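Local coordinates for actin-related protein 8 (PDB 4FO0) that serves as an ATP-binding, non-polymerising actin-family component of the chromatin-remodelling INO80 complex, contributing to nucleosome binding and the recruitment of INO80 to damaged DNA, at residues A[35-40]-A[553-558]; A[329-334]-A[347-352]. One frame throughout, in Å; residues are numbered along the deposited sequence.

Contact 1 of 2, residues A[35-40]-A[553-558]; sequences TLPASI and IAWKGG
P37 lies flat over the indole of W555, a proline-on-tryptophan CH-pi contact that joins two parts of the actin fold: the turn leading into strand 38-47, in the mixed sheet that also holds strands 17-21 and 26-31, and the first turn of helix 553-563. The evidence for a face-on approach is direct. P37 CB sits 3.6 Å from the centroid of the six-membered ring of W555, only 17° off the ring normal, and comes to 3.5 Å from W555 CE2. The rest of the pyrrolidine ring follows the same face, P37 CD reaching W555 CE3 at 3.7 Å, so that the proline ring lies roughly parallel to the indole with CB, CG and CD nearest. The two side chains run past each other in opposite directions, each leaving its backbone toward the other segment. On W555 this follows from a chi1 of -178°, which extends CG away from the backbone N and carries the indole off the helix toward the turn. The rotation of the ring is further fixed by a hydrogen bond from W555 NE1 to the carbonyl oxygen of V19 in strand 17-21, while H21 of that strand also touches the indole and L552 packs against P37.

No hydrogen bond links the two segments; the contact is mainly apolar. Beside the indole, K556 extends past the carbonyl of the poorly ordered T35, its chain straight beyond CG, side by side with L36 and pointing the same way. K556 NZ stops 4.1 Å from L36 CD2.

Contact 2 of 2, residues A[329-334]-A[347-352]; sequences LQDHEF and QFRLGD
R349 and D331 lie side by side on one face of an antiparallel beta hairpin, strand 330-336 with strand 343-350, at a non-hydrogen-bonded pair. R349 NE donates to D331 OD1 at 2.7 Å, meeting the syn side of the carboxylate 26° out of its plane; the second arm, R349 NH2 to D331 OD2, is weak at 3.5 Å. Y108 adds a cation-pi contact to the guanidinium. With an alanine here, the D331 carboxylate is likely to lose its charged mate and Y108 its cation.

On the same face, Q347 NE2 gives a 3.1 Å hydrogen bond to the anti side of E333 OE2, amide and carboxylate planes standing 77° apart. Between the backbones, Q330 N to L350 O (2.8 Å) and L350 N to Q330 O (2.9 Å) form one reciprocal pair; H332 N to F348 O and F348 N to H332 O, both 2.7 Å, form the next. R349 N, turned away from this partner strand, is taken by N109 OD1.

On the other face, H332 crosses L350, and its NE2 is hydrogen-bonded to K354 NZ. There F334 turns its edge toward the face of F348, planes at 74°, with F334 CD1 4.0 Å from F348 CE2.

In the fold
From the N terminus the chain passes through strands 17-21 and 26-31 and enters contact 1 at 35-40, but that loop closes only when helix 553-563 arrives, 513 residues later. Contact 2 is nested inside it: residues 329-334 and 347-352 are 13 residues apart and close a local hairpin. The two contacts do not touch, their centres being 35 Å apart and their nearest atoms about 23 Å. Contact 1 ties the mixed sheet that holds strands 17-21, 26-31 and 38-47 to a late helix, with the side chain of W555 about 10 Å from the bound ATP. Contact 2 holds together two strands of a separate three-stranded antiparallel sheet, placed between helices 102-109 and 306-319.

Contact 1 of 2, residues A[35-40]-A[553-558]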
loop_
_atom_site.group_PDB
_atom_site.type_symbol
_atom_site.label_atom_id
_atom_site.label_comp_id
_atom_site.label_asym_id
_atom_site.label_seq_id
_atom_site.Cartn_x
_atom_site.Cartn_y
_atom_site.Cartn_z
ATOM N N THR A 35 8.717 8.907 -16.748
ATOM C CA THR A 35 7.373 8.456 -17.058
ATOM C C THR A 35 6.927 7.475 -15.983
ATOM O O THR A 35 5.821 7.575 -15.438
ATOM C CB THR A 35 7.323 7.796 -18.430
ATOM O OG1 THR A 35 8.252 8.458 -19.302
ATOM C CG2 THR A 35 5.912 7.896 -19.000
ATOM N N LEU A 36 7.810 6.529 -15.684
ATOM C CA LEU A 36 7.673 5.675 -14.516
ATOM C C LEU A 36 8.702 6.051 -13.457
ATOM O O LEU A 36 9.871 6.284 -13.769
ATOM C CB LEU A 36 7.883 4.219 -14.900
ATOM C CG LEU A 36 6.907 3.704 -15.941
ATOM C CD1 LEU A 36 7.222 2.256 -16.220
ATOM C CD2 LEU A 36 5.465 3.895 -15.471
ATOM N N PRO A 37 8.268 6.097 -12.193
ATOM C CA PRO A 37 9.201 6.265 -11.078
ATOM C C PRO A 37 9.886 4.941 -10.791
ATOM O O PRO A 37 9.355 3.893 -11.149
ATOM C CB PRO A 37 8.270 6.591 -9.913
ATOM C CG PRO A 37 7.023 5.819 -10.234
ATOM C CD PRO A 37 6.875 5.942 -11.731
ATOM N N ALA A 38 11.036 4.980 -10.131
ATOM C CA ALA A 38 11.600 3.762 -9.562
ATOM C C ALA A 38 10.751 3.297 -8.373
ATOM O O ALA A 38 10.177 4.111 -7.632
ATOM C CB ALA A 38 13.029 3.975 -9.142
ATOM N N SER A 39 10.666 1.983 -8.219
ATOM C CA SER A 39 9.898 1.370 -7.148
ATOM C C SER A 39 10.836 0.526 -6.324
ATOM O O SER A 39 11.422 -0.431 -6.823
ATOM C CB SER A 39 8.775 0.492 -7.707
ATOM O OG SER A 39 7.626 1.262 -8.060
ATOM N N ILE A 40 10.993 0.894 -5.064
ATOM C CA ILE A 40 11.919 0.201 -4.184
ATOM C C ILE A 40 11.197 -0.328 -2.960
ATOM O O ILE A 40 10.366 0.384 -2.372
ATOM C CB ILE A 40 13.029 1.163 -3.699
ATOM C CG1 ILE A 40 13.891 1.602 -4.875
ATOM C CG2 ILE A 40 13.877 0.522 -2.613
ATOM C CD1 ILE A 40 13.179 2.544 -5.800
ATOM N N ILE A 553 -0.650 6.338 -9.762
ATOM C CA ILE A 553 -1.486 7.510 -9.969
ATOM C C ILE A 553 -1.062 8.701 -9.097
ATOM O O ILE A 553 -0.941 9.832 -9.586
ATOM C CB ILE A 553 -2.981 7.207 -9.718
ATOM C CG1 ILE A 553 -3.406 5.945 -10.464
ATOM C CG2 ILE A 553 -3.841 8.384 -10.144
ATOM C CD1 ILE A 553 -2.964 5.932 -11.896
ATOM N N ALA A 554 -0.844 8.454 -7.810
ATOM C CA ALA A 554 -0.527 9.543 -6.905
ATOM C C ALA A 554 0.858 10.105 -7.214
ATOM O O ALA A 554 1.057 11.329 -7.301
ATOM C CB ALA A 554 -0.616 9.088 -5.481
ATOM N N TRP A 555 1.823 9.214 -7.390
ATOM C CA TRP A 555 3.144 9.673 -7.749
ATOM C C TRP A 555 3.059 10.517 -9.035
ATOM O O TRP A 555 3.612 11.608 -9.107
ATOM C CB TRP A 555 4.139 8.511 -7.902
ATOM C CG TRP A 555 5.495 9.028 -8.227
ATOM C CD1 TRP A 555 6.490 9.360 -7.341
ATOM C CD2 TRP A 555 5.990 9.356 -9.528
ATOM N NE1 TRP A 555 7.577 9.854 -8.017
ATOM C CE2 TRP A 555 7.295 9.865 -9.362
ATOM C CE3 TRP A 555 5.460 9.264 -10.820
ATOM C CZ2 TRP A 555 8.078 10.268 -10.442
ATOM C CZ3 TRP A 555 6.234 9.672 -11.887
ATOM C CH2 TRP A 555 7.528 10.165 -11.696
ATOM N N LYS A 556 2.347 10.029 -10.045
ATOM C CA LYS A 556 2.225 10.789 -11.284
ATOM C C LYS A 556 1.596 12.154 -11.034
ATOM O O LYS A 556 2.031 13.162 -11.593
ATOM C CB LYS A 556 1.469 9.995 -12.343
ATOM C CG LYS A 556 2.385 9.011 -13.039
ATOM C CD LYS A 556 1.700 8.105 -14.070
ATOM C CE LYS A 556 2.784 7.364 -14.876
ATOM N NZ LYS A 556 2.284 6.459 -15.942
ATOM N N GLY A 557 0.588 12.184 -10.173
ATOM C CA GLY A 557 0.005 13.438 -9.756
ATOM C C GLY A 557 1.005 14.392 -9.127
ATOM O O GLY A 557 0.892 15.604 -9.266
ATOM N N GLY A 558 1.980 13.844 -8.414
ATOM C CA GLY A 558 3.008 14.659 -7.791
ATOM C C GLY A 558 3.845 15.371 -8.838
ATOM O O GLY A 558 4.116 16.570 -8.731
#

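Contact 2 of 2, residues A[329-334]-A[347-352]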
loop_
_atom_site.group_PDB
_atom_site.type_symbol
_atom_site.label_atom_id
_atom_site.label_comp_id
_atom_site.label_asym_id
_atom_site.label_seq_id
_atom_site.Cartn_x
_atom_site.Cartn_y
_atom_site.Cartn_z
ATOM N N LEU A 329 -14.052 -25.783 -7.853
ATOM C CA LEU A 329 -12.666 -26.115 -7.582
ATOM C C LEU A 329 -11.881 -25.984 -8.883
ATOM O O LEU A 329 -12.332 -26.445 -9.920
ATOM C CB LEU A 329 -12.563 -27.525 -7.007
ATOM C CG LEU A 329 -12.802 -27.645 -5.503
ATOM C CD1 LEU A 329 -13.090 -29.074 -5.137
ATOM C CD2 LEU A 329 -11.598 -27.146 -4.710
ATOM N N GLN A 330 -10.736 -25.311 -8.836
ATOM C CA GLN A 330 -9.883 -25.170 -10.012
ATOM C C GLN A 330 -8.510 -25.751 -9.746
ATOM O O GLN A 330 -7.998 -25.729 -8.616
ATOM C CB GLN A 330 -9.718 -23.708 -10.424
ATOM C CG GLN A 330 -10.487 -23.300 -11.662
ATOM C CD GLN A 330 -11.918 -22.888 -11.343
ATOM O OE1 GLN A 330 -12.182 -21.724 -11.045
ATOM N NE2 GLN A 330 -12.849 -23.846 -11.401
ATOM N N ASP A 331 -7.904 -26.265 -10.801
ATOM C CA ASP A 331 -6.547 -26.766 -10.696
ATOM C C ASP A 331 -5.565 -25.659 -11.028
ATOM O O ASP A 331 -5.660 -25.022 -12.080
ATOM C CB ASP A 331 -6.361 -27.993 -11.577
ATOM C CG ASP A 331 -6.967 -29.240 -10.954
ATOM O OD1 ASP A 331 -6.803 -29.430 -9.729
ATOM O OD2 ASP A 331 -7.619 -30.018 -11.678
ATOM N N HIS A 332 -4.662 -25.403 -10.088
ATOM C CA HIS A 332 -3.656 -24.352 -10.220
ATOM C C HIS A 332 -2.247 -24.893 -9.998
ATOM O O HIS A 332 -2.045 -25.974 -9.430
ATOM C CB HIS A 332 -3.911 -23.242 -9.201
ATOM C CG HIS A 332 -5.247 -22.581 -9.336
ATOM N ND1 HIS A 332 -5.511 -21.628 -10.296
ATOM C CD2 HIS A 332 -6.388 -22.723 -8.619
ATOM C CE1 HIS A 332 -6.760 -21.215 -10.169
ATOM N NE2 HIS A 332 -7.313 -21.865 -9.161
ATOM N N GLU A 333 -1.258 -24.136 -10.437
ATOM C CA GLU A 333 0.099 -24.490 -10.072
ATOM C C GLU A 333 0.866 -23.228 -9.766
ATOM O O GLU A 333 0.544 -22.156 -10.279
ATOM C CB GLU A 333 0.779 -25.267 -11.188
ATOM C CG GLU A 333 1.049 -24.447 -12.433
ATOM C CD GLU A 333 1.504 -25.310 -13.602
ATOM O OE1 GLU A 333 1.942 -24.731 -14.630
ATOM O OE2 GLU A 333 1.418 -26.563 -13.484
ATOM N N PHE A 334 1.871 -23.354 -8.912
ATOM C CA PHE A 334 2.734 -22.226 -8.626
ATOM C C PHE A 334 4.160 -22.694 -8.410
ATOM O O PHE A 334 4.400 -23.867 -8.102
ATOM C CB PHE A 334 2.217 -21.445 -7.411
ATOM C CG PHE A 334 2.284 -22.202 -6.104
ATOM C CD1 PHE A 334 1.261 -23.054 -5.722
ATOM C CD2 PHE A 334 3.358 -22.032 -5.241
ATOM C CE1 PHE A 334 1.316 -23.746 -4.504
ATOM C CE2 PHE A 334 3.419 -22.715 -4.020
ATOM C CZ PHE A 334 2.393 -23.566 -3.647
ATOM N N GLN A 347 1.449 -28.379 -7.883
ATOM C CA GLN A 347 0.038 -28.458 -8.263
ATOM C C GLN A 347 -0.826 -28.235 -7.034
ATOM O O GLN A 347 -0.544 -28.763 -5.953
ATOM C CB GLN A 347 -0.316 -29.840 -8.817
ATOM C CG GLN A 347 0.557 -30.323 -9.942
ATOM C CD GLN A 347 0.587 -29.351 -11.094
ATOM O OE1 GLN A 347 -0.455 -28.926 -11.599
ATOM N NE2 GLN A 347 1.788 -28.980 -11.516
ATOM N N PHE A 348 -1.887 -27.458 -7.172
ATOM C CA PHE A 348 -2.956 -27.632 -6.198
ATOM C C PHE A 348 -4.292 -27.051 -6.556
ATOM O O PHE A 348 -4.430 -26.278 -7.509
ATOM C CB PHE A 348 -2.533 -27.263 -4.782
ATOM C CG PHE A 348 -2.753 -25.843 -4.431
ATOM C CD1 PHE A 348 -3.171 -25.502 -3.143
ATOM C CD2 PHE A 348 -2.505 -24.842 -5.353
ATOM C CE1 PHE A 348 -3.361 -24.187 -2.789
ATOM C CE2 PHE A 348 -2.699 -23.514 -5.013
ATOM C CZ PHE A 348 -3.125 -23.187 -3.729
ATOM N N ARG A 349 -5.287 -27.478 -5.793
ATOM C CA ARG A 349 -6.671 -27.191 -6.130
ATOM C C ARG A 349 -7.255 -26.132 -5.202
ATOM O O ARG A 349 -7.149 -26.246 -3.985
ATOM C CB ARG A 349 -7.464 -28.476 -6.047
ATOM C CG ARG A 349 -8.613 -28.543 -6.990
ATOM C CD ARG A 349 -9.146 -29.953 -7.007
ATOM N NE ARG A 349 -8.658 -30.675 -8.173
ATOM C CZ ARG A 349 -8.849 -31.972 -8.366
ATOM N NH1 ARG A 349 -9.504 -32.680 -7.454
ATOM N NH2 ARG A 349 -8.382 -32.560 -9.459
ATOM N N LEU A 350 -7.840 -25.087 -5.782
ATOM C CA LEU A 350 -8.431 -24.015 -4.986
ATOM C C LEU A 350 -9.876 -23.748 -5.328
ATOM O O LEU A 350 -10.277 -23.801 -6.500
ATOM C CB LEU A 350 -7.650 -22.718 -5.159
ATOM C CG LEU A 350 -6.570 -22.549 -4.104
ATOM C CD1 LEU A 350 -5.952 -21.174 -4.196
ATOM C CD2 LEU A 350 -7.171 -22.819 -2.733
ATOM N N GLY A 351 -10.642 -23.412 -4.298
ATOM C CA GLY A 351 -12.028 -23.019 -4.482
ATOM C C GLY A 351 -12.343 -21.578 -4.129
ATOM O O GLY A 351 -11.892 -20.627 -4.774
ATOM N N ASP A 352 -13.125 -21.414 -3.078
ATOM C CA ASP A 352 -13.725 -20.124 -2.791
ATOM C C ASP A 352 -12.752 -19.213 -2.053
ATOM O O ASP A 352 -12.855 -17.980 -2.100
ATOM C CB ASP A 352 -15.031 -20.326 -2.021
ATOM C CG ASP A 352 -16.033 -21.187 -2.789
ATOM O OD1 ASP A 352 -16.181 -20.999 -4.025
ATOM O OD2 ASP A 352 -16.656 -22.069 -2.156
#